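Local coordinates for probable zinc protease (Pseudomonas aeruginosa, PDB 4NNZ), which probably acts as one subunit of a heterodimeric zinc metalloprotease of the M16 peptidase family, taking part in hydrolysis of peptide bonds, at residues A[6-10]-A[19-23]; A[12-16]-A[211-216]; A[33-37]-A[375-379]; A[49-53]-A[176-181]. One frame throughout, in Å; residues are numbered along the deposited sequence.

Overall arrangement
Contact 1 pairs strands 7-11 and 17-22 of the mixed six-stranded sheet of the N-terminal half, contact 2 fastens the turn that joins them to the chain leaving helix 200-211, and contact 3 lays helix 367-379 on strand 28-35 of the same sheet; contact 4 lies beside it, between two helices. Contact 4 is nested in the loops closed by both contacts 2 and 3. Centres of contacts 1 and 3, and of 2 and 3, are about 16 Å apart; those of 3 and 4 are about 17 Å apart, bridged by Ile37 on Trp180. Residues distant in sequence thus build one half of the molecule.

Contact 1 (A[6-10]-A[19-23]); sequences PTHEF and IVRED
The Phe10 ring turns its edge to Val20, whose CG2 lies near the ring plane and 4.2 Å from Phe10 CE1, while Lys204 makes a cation-pi contact with the same ring. On the other surface of the hairpin, the Arg21 guanidinium has Thr7 CG2 in its plane at the edge, 3.9 Å from Arg21 NE. Thr7 OG1 approaches obliquely and comes to 3.0 Å from the same NE. Arg21 sends CG trans to its backbone nitrogen (chi1 -172°), and a bend further along the chain, at chi3, swings the guanidinium across the threonine. Nearer the backbone the arginine runs alongside the Pro6 ring, both pointing the same way.

The strands that carry these side chains run antiparallel, at 161°. His8 and Val20 form the hydrogen-bonded pair: His8 N gives a nearly straight bond to Val20 O (2.9 Å, 170°), and Val20 N answers to His8 O at 3.0 Å. Thr7 with Arg21 and Glu9 with Ile19 are the adjacent non-hydrogen-bonded pairs. Toward the chain start the ladder frays, as Glu22 N reaches Pro6 O only weakly at 3.5 Å.

The hairpin is sandwiched between helices. Ile19 and Arg21 on one face pack against Ile374 of helix 367-379, whereas Val20 on the other meets Val203 of helix 200-211; Glu22 OE1 accepts a bond from Ala200 N at the start of that helix. Strand 190-196 continues the sheet beyond strand 17-22, leaving 7-11 as the outermost strand within the chain.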
loop_
_atom_site.group_PDB
_atom_site.type_symbol
_atom_site.label_atom_id
_atom_site.label_comp_id
_atom_site.label_asym_id
_atom_site.label_seq_id
_atom_site.Cartn_x
_atom_site.Cartn_y
_atom_site.Cartn_z
ATOM N N PRO A 6 -18.635 29.374 -24.348
ATOM C CA PRO A 6 -18.034 30.517 -23.685
ATOM C C PRO A 6 -16.849 30.118 -22.829
ATOM O O PRO A 6 -16.533 30.833 -21.912
ATOM C CB PRO A 6 -19.162 30.993 -22.794
ATOM C CG PRO A 6 -19.812 29.739 -22.358
ATOM C CD PRO A 6 -19.755 28.835 -23.558
ATOM N N THR A 7 -16.186 29.016 -23.144
ATOM C CA THR A 7 -15.090 28.517 -22.332
ATOM C C THR A 7 -13.772 28.426 -23.051
ATOM O O THR A 7 -13.685 27.787 -24.059
ATOM C CB THR A 7 -15.406 27.108 -21.893
ATOM O OG1 THR A 7 -16.778 27.050 -21.538
ATOM C CG2 THR A 7 -14.572 26.738 -20.719
ATOM N N HIS A 8 -12.727 28.999 -22.480
ATOM C CA HIS A 8 -11.430 29.072 -23.126
ATOM C C HIS A 8 -10.289 28.417 -22.390
ATOM O O HIS A 8 -10.206 28.518 -21.203
ATOM C CB HIS A 8 -11.037 30.508 -23.262
ATOM C CG HIS A 8 -12.113 31.383 -23.791
ATOM N ND1 HIS A 8 -12.320 31.568 -25.135
ATOM C CD2 HIS A 8 -13.030 32.143 -23.158
ATOM C CE1 HIS A 8 -13.326 32.400 -25.308
ATOM N NE2 HIS A 8 -13.773 32.762 -24.124
ATOM N N GLU A 9 -9.382 27.783 -23.111
ATOM C CA GLU A 9 -8.243 27.132 -22.507
ATOM C C GLU A 9 -6.893 27.593 -23.045
ATOM O O GLU A 9 -6.612 27.451 -24.211
ATOM C CB GLU A 9 -8.418 25.654 -22.752
ATOM C CG GLU A 9 -7.201 24.787 -22.646
ATOM C CD GLU A 9 -7.573 23.338 -22.519
ATOM O OE1 GLU A 9 -6.763 22.557 -22.007
ATOM O OE2 GLU A 9 -8.676 22.972 -22.930
ATOM N N PHE A 10 -6.050 28.126 -22.181
ATOM C CA PHE A 10 -4.690 28.453 -22.561
ATOM C C PHE A 10 -3.684 28.017 -21.519
ATOM O O PHE A 10 -4.023 27.878 -20.392
ATOM C CB PHE A 10 -4.555 29.931 -22.840
ATOM C CG PHE A 10 -4.784 30.795 -21.652
ATOM C CD1 PHE A 10 -6.049 31.106 -21.253
ATOM C CD2 PHE A 10 -3.729 31.312 -20.960
ATOM C CE1 PHE A 10 -6.265 31.915 -20.183
ATOM C CE2 PHE A 10 -3.931 32.127 -19.889
ATOM C CZ PHE A 10 -5.207 32.428 -19.500
ATOM N N ILE A 19 -8.071 27.828 -17.352
ATOM C CA ILE A 19 -9.362 27.653 -17.960
ATOM C C ILE A 19 -10.309 28.719 -17.499
ATOM O O ILE A 19 -10.406 28.987 -16.337
ATOM C CB ILE A 19 -9.944 26.274 -17.690
ATOM C CG1 ILE A 19 -9.030 25.207 -18.257
ATOM C CG2 ILE A 19 -11.281 26.157 -18.369
ATOM C CD1 ILE A 19 -9.353 23.809 -17.835
ATOM N N VAL A 20 -10.976 29.356 -18.440
ATOM C CA VAL A 20 -11.866 30.460 -18.129
ATOM C C VAL A 20 -13.238 30.326 -18.728
ATOM O O VAL A 20 -13.371 30.145 -19.902
ATOM C CB VAL A 20 -11.298 31.789 -18.618
ATOM C CG1 VAL A 20 -12.172 32.911 -18.173
ATOM C CG2 VAL A 20 -9.925 32.006 -18.065
ATOM N N ARG A 21 -14.257 30.448 -17.903
ATOM C CA ARG A 21 -15.603 30.543 -18.408
ATOM C C ARG A 21 -16.329 31.781 -17.943
ATOM O O ARG A 21 -16.404 32.058 -16.780
ATOM C CB ARG A 21 -16.416 29.338 -18.040
ATOM C CG ARG A 21 -17.735 29.372 -18.744
ATOM C CD ARG A 21 -18.564 28.202 -18.344
ATOM N NE ARG A 21 -17.888 26.984 -18.704
ATOM C CZ ARG A 21 -18.404 25.786 -18.531
ATOM N NH1 ARG A 21 -19.601 25.666 -18.010
ATOM N NH2 ARG A 21 -17.723 24.721 -18.874
ATOM N N GLU A 22 -16.881 32.518 -18.888
ATOM C CA GLU A 22 -17.557 33.753 -18.603
ATOM C C GLU A 22 -19.013 33.538 -18.308
ATOM O O GLU A 22 -19.678 32.839 -19.008
ATOM C CB GLU A 22 -17.405 34.677 -19.784
ATOM C CG GLU A 22 -15.960 34.911 -20.141
ATOM C CD GLU A 22 -15.784 35.549 -21.491
ATOM O OE1 GLU A 22 -14.687 36.068 -21.774
ATOM O OE2 GLU A 22 -16.747 35.525 -22.265
ATOM N N ASP A 23 -19.482 34.100 -17.215
ATOM C CA ASP A 23 -20.886 34.113 -16.898
ATOM C C ASP A 23 -21.179 35.442 -16.240
ATOM O O ASP A 23 -20.757 35.677 -15.147
ATOM C CB ASP A 23 -21.180 32.952 -15.966
ATOM C CG ASP A 23 -22.605 32.880 -15.542
ATOM O OD1 ASP A 23 -23.295 33.888 -15.599
ATOM O OD2 ASP A 23 -23.049 31.805 -15.131
#

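Contact 2 (A[12-16]-A[211-216]); sequences LDNGL and FGEIPW
Asn14 carries the polar part of the contact, pushing its amide into the bend formed by residues 211-216. Its ND2 donates to two backbone carbonyls. The bond to Ile214 O is nearly straight (167°), but at 2.5 Å it is modelled so short that its exact length is doubtful; the bond to Phe211 O, at 2.9 Å, is weak because it is strongly bent. On the remaining side of the amide, OD1 takes a weak bond from Leu16 N. If these contacts are real, they would together hold the carboxamide in this rotation. The side chain gets there with CG wedged between its own backbone nitrogen and carbonyl carbon (chi1 53°), and Pro187 packs against it.

The backbone of Asn14 also touches: Asn14 O sits at the edge of the Trp216 indole, near its plane and 3.1 Å from Trp216 CD1.

The apolar contacts gather around Phe211. Leu16 CD2 makes an off-centre CH-pi approach, 4.2 Å from the centroid of the Phe211 ring and 30° off its normal. Leu12 CD1 reaches Phe211 CB at 4.3 Å. Met111 of helix 100-112 adds to the packing of both Phe211 and Ile214.

Each segment contains a type I turn, from Leu12 to Gly15 and from Phe211 to Ile214. In the first, Gly15 N bonds to Leu12 O (2.9 Å) and Leu12 N to Leu16 O (2.7 Å), with Gly15 in the left-handed region: the pattern of a 3:5 beta hairpin, a type I turn followed by a G1 beta bulge.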
loop_
_atom_site.group_PDB
_atom_site.type_symbol
_atom_site.label_atom_id
_atom_site.label_comp_id
_atom_site.label_asym_id
_atom_site.label_seq_id
_atom_site.Cartn_x
_atom_site.Cartn_y
_atom_site.Cartn_z
ATOM N N LEU A 12 0.168 28.758 -19.816
ATOM C CA LEU A 12 1.306 29.618 -19.714
ATOM C C LEU A 12 2.559 28.880 -19.991
ATOM O O LEU A 12 2.580 27.684 -20.095
ATOM C CB LEU A 12 1.401 30.242 -18.352
ATOM C CG LEU A 12 0.147 30.962 -17.930
ATOM C CD1 LEU A 12 0.466 31.853 -16.770
ATOM C CD2 LEU A 12 -0.417 31.791 -19.048
ATOM N N ASP A 13 3.621 29.641 -20.118
ATOM C CA ASP A 13 4.906 29.139 -20.503
ATOM C C ASP A 13 5.423 28.178 -19.500
ATOM O O ASP A 13 6.097 27.247 -19.862
ATOM C CB ASP A 13 5.881 30.284 -20.644
ATOM C CG ASP A 13 6.023 30.738 -22.056
ATOM O OD1 ASP A 13 5.690 29.959 -22.975
ATOM O OD2 ASP A 13 6.477 31.884 -22.240
ATOM N N ASN A 14 5.097 28.407 -18.238
ATOM C CA ASN A 14 5.574 27.554 -17.168
ATOM C C ASN A 14 4.768 26.284 -17.086
ATOM O O ASN A 14 5.076 25.405 -16.340
ATOM C CB ASN A 14 5.703 28.272 -15.825
ATOM C CG ASN A 14 4.453 28.971 -15.414
ATOM O OD1 ASN A 14 3.426 28.810 -16.013
ATOM N ND2 ASN A 14 4.552 29.771 -14.395
ATOM N N GLY A 15 3.786 26.166 -17.947
ATOM C CA GLY A 15 2.987 24.971 -18.013
ATOM C C GLY A 15 1.729 24.995 -17.206
ATOM O O GLY A 15 0.992 24.052 -17.184
ATOM N N LEU A 16 1.466 26.108 -16.567
ATOM C CA LEU A 16 0.223 26.282 -15.901
ATOM C C LEU A 16 -0.809 26.289 -16.960
ATOM O O LEU A 16 -0.630 26.907 -17.950
ATOM C CB LEU A 16 0.218 27.614 -15.208
ATOM C CG LEU A 16 -1.045 27.913 -14.440
ATOM C CD1 LEU A 16 -1.317 26.797 -13.467
ATOM C CD2 LEU A 16 -0.880 29.202 -13.704
ATOM N N PHE A 211 1.360 34.681 -12.119
ATOM C CA PHE A 211 1.923 33.352 -12.178
ATOM C C PHE A 211 3.082 33.200 -13.147
ATOM O O PHE A 211 3.871 32.290 -13.035
ATOM C CB PHE A 211 0.839 32.352 -12.549
ATOM C CG PHE A 211 -0.217 32.186 -11.516
ATOM C CD1 PHE A 211 0.042 31.520 -10.363
ATOM C CD2 PHE A 211 -1.473 32.681 -11.712
ATOM C CE1 PHE A 211 -0.924 31.358 -9.410
ATOM C CE2 PHE A 211 -2.448 32.524 -10.765
ATOM C CZ PHE A 211 -2.169 31.862 -9.612
ATOM N N GLY A 212 3.192 34.103 -14.095
ATOM C CA GLY A 212 4.059 33.926 -15.233
ATOM C C GLY A 212 5.492 33.779 -14.838
ATOM O O GLY A 212 6.261 33.101 -15.471
ATOM N N GLU A 213 5.808 34.463 -13.769
ATOM C CA GLU A 213 7.115 34.562 -13.183
ATOM C C GLU A 213 7.615 33.244 -12.675
ATOM O O GLU A 213 8.792 33.003 -12.627
ATOM C CB GLU A 213 7.100 35.578 -12.045
ATOM C CG GLU A 213 5.725 35.918 -11.473
ATOM C CD GLU A 213 5.184 37.226 -11.995
ATOM O OE1 GLU A 213 5.809 38.269 -11.735
ATOM O OE2 GLU A 213 4.136 37.215 -12.664
ATOM N N ILE A 214 6.690 32.444 -12.194
ATOM C CA ILE A 214 7.009 31.209 -11.537
ATOM C C ILE A 214 7.487 30.198 -12.532
ATOM O O ILE A 214 6.866 29.943 -13.531
ATOM C CB ILE A 214 5.793 30.669 -10.794
ATOM C CG1 ILE A 214 5.076 31.809 -10.088
ATOM C CG2 ILE A 214 6.211 29.568 -9.857
ATOM C CD1 ILE A 214 4.357 31.460 -8.813
ATOM N N PRO A 215 8.698 29.605 -12.169
ATOM C CA PRO A 215 9.246 28.722 -13.193
ATOM C C PRO A 215 8.839 27.283 -13.105
ATOM O O PRO A 215 8.526 26.801 -12.058
ATOM C CB PRO A 215 10.715 28.826 -12.955
ATOM C CG PRO A 215 10.812 28.770 -11.516
ATOM C CD PRO A 215 9.738 29.641 -11.026
ATOM N N TRP A 216 8.880 26.610 -14.227
ATOM C CA TRP A 216 8.570 25.222 -14.362
ATOM C C TRP A 216 9.555 24.409 -13.565
ATOM O O TRP A 216 10.691 24.771 -13.458
ATOM C CB TRP A 216 8.736 24.950 -15.824
ATOM C CG TRP A 216 8.415 23.662 -16.315
ATOM C CD1 TRP A 216 7.285 23.298 -16.885
ATOM C CD2 TRP A 216 9.282 22.549 -16.387
ATOM N NE1 TRP A 216 7.342 22.010 -17.271
ATOM C CE2 TRP A 216 8.578 21.526 -16.976
ATOM C CE3 TRP A 216 10.584 22.316 -15.986
ATOM C CZ2 TRP A 216 9.111 20.292 -17.171
ATOM C CZ3 TRP A 216 11.102 21.117 -16.178
ATOM C CH2 TRP A 216 10.377 20.107 -16.766
#

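Contact 3 (A[33-37]-A[375-379]); sequences LWYRI and GQLES
Helix-on-sheet packing joins Trp34, on strand 28-35, to Gly375 in helix 367-379. Gly375 has no side chain, and its CA stands 3.5 Å from the centroid of the five-membered ring of Trp34, only 9° off the normal, a CH-pi contact over the face. Gln376 N lies above the same face, 3.6 Å above the plane and nearer the outer edge of the ring, and Gln376 CG comes within 4.1 Å of Trp34 CH2. The indole thus lies flat beneath a peptide of the helix, while its NE1 is hydrogen-bonded to Gln32 OE1. Helix and strand run nearly in the same direction here, 24° apart with their axes 8.6 Å from each other, and a helix from late in the sequence covers the sheet of the N-terminal half.

Where the strand gives out, Arg36 is the centre of an inverse gamma turn, closed by a weak bond from Ile37 N to Tyr35 O. Its aliphatic part runs past the helix backbone, with Arg36 CG 3.6 Å from Ser379 O and 4.0 Å from Ser379 CB. Beyond a bend at chi3, Arg36 NH1 donates to Asn188 O. Glu378 turns its carboxylate away and forms a salt bridge with Lys17.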
loop_
_atom_site.group_PDB
_atom_site.type_symbol
_atom_site.label_atom_id
_atom_site.label_comp_id
_atom_site.label_asym_id
_atom_site.label_seq_id
_atom_site.Cartn_x
_atom_site.Cartn_y
_atom_site.Cartn_z
ATOM N N LEU A 33 -7.754 26.856 -7.347
ATOM C CA LEU A 33 -6.521 26.332 -7.930
ATOM C C LEU A 33 -6.330 24.843 -7.705
ATOM O O LEU A 33 -6.340 24.440 -6.597
ATOM C CB LEU A 33 -5.330 27.100 -7.427
ATOM C CG LEU A 33 -3.969 26.799 -8.017
ATOM C CD1 LEU A 33 -4.065 26.410 -9.462
ATOM C CD2 LEU A 33 -3.078 27.992 -7.901
ATOM N N TRP A 34 -6.146 24.026 -8.741
ATOM C CA TRP A 34 -6.107 22.592 -8.535
ATOM C C TRP A 34 -4.743 22.032 -8.808
ATOM O O TRP A 34 -4.244 22.140 -9.882
ATOM C CB TRP A 34 -7.082 21.918 -9.477
ATOM C CG TRP A 34 -8.474 22.219 -9.198
ATOM C CD1 TRP A 34 -9.077 23.389 -9.355
ATOM C CD2 TRP A 34 -9.451 21.333 -8.689
ATOM N NE1 TRP A 34 -10.352 23.312 -8.986
ATOM C CE2 TRP A 34 -10.613 22.049 -8.563
ATOM C CE3 TRP A 34 -9.447 20.001 -8.318
ATOM C CZ2 TRP A 34 -11.758 21.493 -8.098
ATOM C CZ3 TRP A 34 -10.564 19.459 -7.857
ATOM C CH2 TRP A 34 -11.712 20.192 -7.740
ATOM N N TYR A 35 -4.155 21.399 -7.817
ATOM C CA TYR A 35 -2.851 20.814 -7.944
ATOM C C TYR A 35 -3.014 19.330 -8.051
ATOM O O TYR A 35 -3.790 18.767 -7.358
ATOM C CB TYR A 35 -2.031 21.091 -6.719
ATOM C CG TYR A 35 -1.521 22.485 -6.552
ATOM C CD1 TYR A 35 -0.387 22.917 -7.193
ATOM C CD2 TYR A 35 -2.148 23.356 -5.708
ATOM C CE1 TYR A 35 0.082 24.188 -7.014
ATOM C CE2 TYR A 35 -1.683 24.622 -5.523
ATOM C CZ TYR A 35 -0.567 25.030 -6.177
ATOM O OH TYR A 35 -0.143 26.295 -5.966
ATOM N N ARG A 36 -2.277 18.686 -8.927
ATOM C CA ARG A 36 -2.381 17.261 -9.062
ATOM C C ARG A 36 -1.485 16.514 -8.108
ATOM O O ARG A 36 -0.549 15.877 -8.493
ATOM C CB ARG A 36 -2.080 16.871 -10.480
ATOM C CG ARG A 36 -3.013 17.458 -11.479
ATOM C CD ARG A 36 -2.511 17.195 -12.864
ATOM N NE ARG A 36 -2.374 18.422 -13.604
ATOM C CZ ARG A 36 -1.267 18.804 -14.199
ATOM N NH1 ARG A 36 -0.190 18.061 -14.144
ATOM N NH2 ARG A 36 -1.239 19.929 -14.848
ATOM N N ILE A 37 -1.780 16.612 -6.844
ATOM C CA ILE A 37 -1.082 15.841 -5.892
ATOM C C ILE A 37 -2.115 15.373 -4.891
ATOM O O ILE A 37 -3.098 16.011 -4.692
ATOM C CB ILE A 37 0.088 16.636 -5.311
ATOM C CG1 ILE A 37 0.881 15.785 -4.349
ATOM C CG2 ILE A 37 -0.388 17.917 -4.705
ATOM C CD1 ILE A 37 1.358 14.510 -4.949
ATOM N N GLY A 375 -12.085 21.505 -12.699
ATOM C CA GLY A 375 -10.849 21.254 -12.003
ATOM C C GLY A 375 -10.636 19.816 -11.636
ATOM O O GLY A 375 -9.561 19.310 -11.662
ATOM N N GLN A 376 -11.700 19.163 -11.280
ATOM C CA GLN A 376 -11.664 17.778 -10.961
ATOM C C GLN A 376 -11.118 16.962 -12.111
ATOM O O GLN A 376 -10.213 16.206 -11.956
ATOM C CB GLN A 376 -13.078 17.340 -10.700
ATOM C CG GLN A 376 -13.292 16.755 -9.352
ATOM C CD GLN A 376 -13.586 15.306 -9.465
ATOM O OE1 GLN A 376 -12.881 14.590 -10.162
ATOM N NE2 GLN A 376 -14.627 14.850 -8.786
ATOM N N LEU A 377 -11.728 17.120 -13.261
ATOM C CA LEU A 377 -11.537 16.302 -14.415
ATOM C C LEU A 377 -10.148 16.546 -14.898
ATOM O O LEU A 377 -9.449 15.642 -15.244
ATOM C CB LEU A 377 -12.495 16.709 -15.508
ATOM C CG LEU A 377 -13.947 16.336 -15.336
ATOM C CD1 LEU A 377 -14.831 17.097 -16.283
ATOM C CD2 LEU A 377 -14.158 14.866 -15.456
ATOM N N GLU A 378 -9.769 17.798 -14.919
ATOM C CA GLU A 378 -8.463 18.211 -15.323
ATOM C C GLU A 378 -7.324 17.749 -14.418
ATOM O O GLU A 378 -6.212 17.637 -14.840
ATOM C CB GLU A 378 -8.444 19.709 -15.557
ATOM C CG GLU A 378 -7.693 20.136 -16.793
ATOM C CD GLU A 378 -8.503 20.050 -18.053
ATOM O OE1 GLU A 378 -9.679 20.380 -18.041
ATOM O OE2 GLU A 378 -7.949 19.674 -19.075
ATOM N N SER A 379 -7.612 17.514 -13.165
ATOM C CA SER A 379 -6.614 17.037 -12.259
ATOM C C SER A 379 -6.433 15.547 -12.383
ATOM O O SER A 379 -5.533 14.980 -11.843
ATOM C CB SER A 379 -6.997 17.417 -10.850
ATOM O OG SER A 379 -7.661 18.634 -10.893
#

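Contact 4 (A[49-53]-A[176-181]); sequences LSHAL and DLRHWY
Ser50 OG accepts a weak, bent bond from Trp180 NE1 (3.3 Å, 131°) and makes a second weak one with Gly38 O, although the modelled place of this oxygen is not quite sure. The Trp180 indole, with CG trans to its backbone nitrogen (chi1 -160°), extends toward helix 49-56. Leu49 lies across one face of it: CB stands 4.1 Å from the centroid of the five-membered ring, almost on the normal, and CD2 is 3.5 Å above the plane, toward the rim. Leu53 comes at the edge instead, its CD2 in the ring plane and 3.8 Å from Trp180 CD1.

The two helices cross at nearly a right angle (-92°), their axes 9.8 Å apart. By sequence, helix 49-56 carries the inverted HxxEH zinc motif of M16 peptidases, which opens with His51; that residue starts out away from helix 174-184 and packs on Glu131, so this contact lies on the helix side turned from the probable metal site. Here Leu49 and Leu177 pass one another head to tail, Leu49 CD1 lying 3.5 Å from Leu177 CD2, and Leu177 CD2 also touches Ala52 CB at 4.2 Å. Leu53 meets Tyr181 crosswise, with Leu53 CD2 3.6 Å from Tyr181 CA, while Tyr181 OH bonds to Arg110 O. Asp176 makes a salt bridge with Arg223 of the second subunit.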
loop_
_atom_site.group_PDB
_atom_site.type_symbol
_atom_site.label_atom_id
_atom_site.label_comp_id
_atom_site.label_asym_id
_atom_site.label_seq_id
_atom_site.Cartn_x
_atom_site.Cartn_y
_atom_site.Cartn_z
ATOM N N LEU A 49 0.896 13.425 3.925
ATOM C CA LEU A 49 1.708 14.565 3.558
ATOM C C LEU A 49 1.017 15.632 2.765
ATOM O O LEU A 49 1.254 16.768 2.980
ATOM C CB LEU A 49 2.909 14.082 2.770
ATOM C CG LEU A 49 4.308 14.580 3.057
ATOM C CD1 LEU A 49 4.604 14.692 4.523
ATOM C CD2 LEU A 49 5.265 13.628 2.410
ATOM N N SER A 50 0.214 15.252 1.796
ATOM C CA SER A 50 -0.486 16.206 0.984
ATOM C C SER A 50 -1.513 16.960 1.733
ATOM O O SER A 50 -1.665 18.130 1.583
ATOM C CB SER A 50 -1.110 15.521 -0.200
ATOM O OG SER A 50 -0.334 14.432 -0.518
ATOM N N HIS A 51 -2.266 16.249 2.527
ATOM C CA HIS A 51 -3.233 16.836 3.388
ATOM C C HIS A 51 -2.633 17.736 4.476
ATOM O O HIS A 51 -3.220 18.697 4.844
ATOM C CB HIS A 51 -4.122 15.752 3.943
ATOM C CG HIS A 51 -4.979 16.214 5.052
ATOM N ND1 HIS A 51 -4.512 16.348 6.330
ATOM C CD2 HIS A 51 -6.260 16.617 5.071
ATOM C CE1 HIS A 51 -5.469 16.823 7.090
ATOM N NE2 HIS A 51 -6.545 16.983 6.351
ATOM N N ALA A 52 -1.507 17.376 5.030
ATOM C CA ALA A 52 -0.837 18.228 5.967
ATOM C C ALA A 52 -0.319 19.499 5.351
ATOM O O ALA A 52 -0.390 20.552 5.931
ATOM C CB ALA A 52 0.293 17.491 6.631
ATOM N N LEU A 53 0.255 19.377 4.182
ATOM C CA LEU A 53 0.852 20.498 3.544
ATOM C C LEU A 53 -0.222 21.499 3.261
ATOM O O LEU A 53 -0.000 22.670 3.373
ATOM C CB LEU A 53 1.553 20.068 2.275
ATOM C CG LEU A 53 2.299 21.105 1.451
ATOM C CD1 LEU A 53 3.333 21.851 2.251
ATOM C CD2 LEU A 53 2.929 20.487 0.239
ATOM N N ASP A 176 10.160 17.009 5.353
ATOM C CA ASP A 176 9.350 16.166 4.526
ATOM C C ASP A 176 8.282 16.971 3.833
ATOM O O ASP A 176 7.983 16.738 2.696
ATOM C CB ASP A 176 8.743 15.046 5.348
ATOM C CG ASP A 176 9.771 14.090 5.873
ATOM O OD1 ASP A 176 10.844 13.993 5.291
ATOM O OD2 ASP A 176 9.513 13.423 6.871
ATOM N N LEU A 177 7.693 17.900 4.552
ATOM C CA LEU A 177 6.726 18.814 4.020
ATOM C C LEU A 177 7.265 19.778 2.999
ATOM O O LEU A 177 6.627 20.050 2.042
ATOM C CB LEU A 177 6.078 19.584 5.151
ATOM C CG LEU A 177 4.824 19.072 5.829
ATOM C CD1 LEU A 177 3.966 20.237 6.182
ATOM C CD2 LEU A 177 4.042 18.171 4.928
ATOM N N ARG A 178 8.440 20.316 3.226
ATOM C CA ARG A 178 9.037 21.239 2.296
ATOM C C ARG A 178 9.315 20.580 0.999
ATOM O O ARG A 178 9.193 21.163 -0.038
ATOM C CB ARG A 178 10.366 21.731 2.833
ATOM C CG ARG A 178 10.270 22.696 3.977
ATOM C CD ARG A 178 11.612 23.284 4.304
ATOM N NE ARG A 178 11.522 24.281 5.348
ATOM C CZ ARG A 178 12.110 24.160 6.524
ATOM N NH1 ARG A 178 12.816 23.085 6.796
ATOM N NH2 ARG A 178 11.999 25.108 7.428
ATOM N N HIS A 179 9.810 19.373 1.092
ATOM C CA HIS A 179 10.210 18.627 -0.050
ATOM C C HIS A 179 9.052 18.273 -0.916
ATOM O O HIS A 179 9.134 18.263 -2.111
ATOM C CB HIS A 179 10.933 17.395 0.400
ATOM C CG HIS A 179 11.469 16.585 -0.719
ATOM N ND1 HIS A 179 12.598 16.940 -1.411
ATOM C CD2 HIS A 179 11.017 15.450 -1.286
ATOM C CE1 HIS A 179 12.827 16.051 -2.352
ATOM N NE2 HIS A 179 11.881 15.134 -2.296
ATOM N N TRP A 180 7.970 17.934 -0.262
ATOM C CA TRP A 180 6.739 17.637 -0.916
ATOM C C TRP A 180 6.237 18.863 -1.604
ATOM O O TRP A 180 5.702 18.787 -2.675
ATOM C CB TRP A 180 5.752 17.095 0.091
ATOM C CG TRP A 180 4.626 16.337 -0.457
ATOM C CD1 TRP A 180 3.371 16.739 -0.500
ATOM C CD2 TRP A 180 4.637 15.019 -0.995
ATOM N NE1 TRP A 180 2.586 15.805 -1.043
ATOM C CE2 TRP A 180 3.338 14.723 -1.350
ATOM C CE3 TRP A 180 5.617 14.067 -1.209
ATOM C CZ2 TRP A 180 2.989 13.539 -1.911
ATOM C CZ3 TRP A 180 5.272 12.918 -1.762
ATOM C CH2 TRP A 180 3.967 12.646 -2.105
ATOM N N TYR A 181 6.397 20.004 -0.970
ATOM C CA TYR A 181 5.981 21.230 -1.581
ATOM C C TYR A 181 6.794 21.493 -2.819
ATOM O O TYR A 181 6.265 21.819 -3.840
ATOM C CB TYR A 181 6.061 22.390 -0.601
ATOM C CG TYR A 181 5.957 23.728 -1.248
ATOM C CD1 TYR A 181 7.017 24.252 -1.922
ATOM C CD2 TYR A 181 4.803 24.455 -1.205
ATOM C CE1 TYR A 181 6.942 25.456 -2.551
ATOM C CE2 TYR A 181 4.726 25.673 -1.822
ATOM C CZ TYR A 181 5.808 26.158 -2.489
ATOM O OH TYR A 181 5.758 27.361 -3.102
#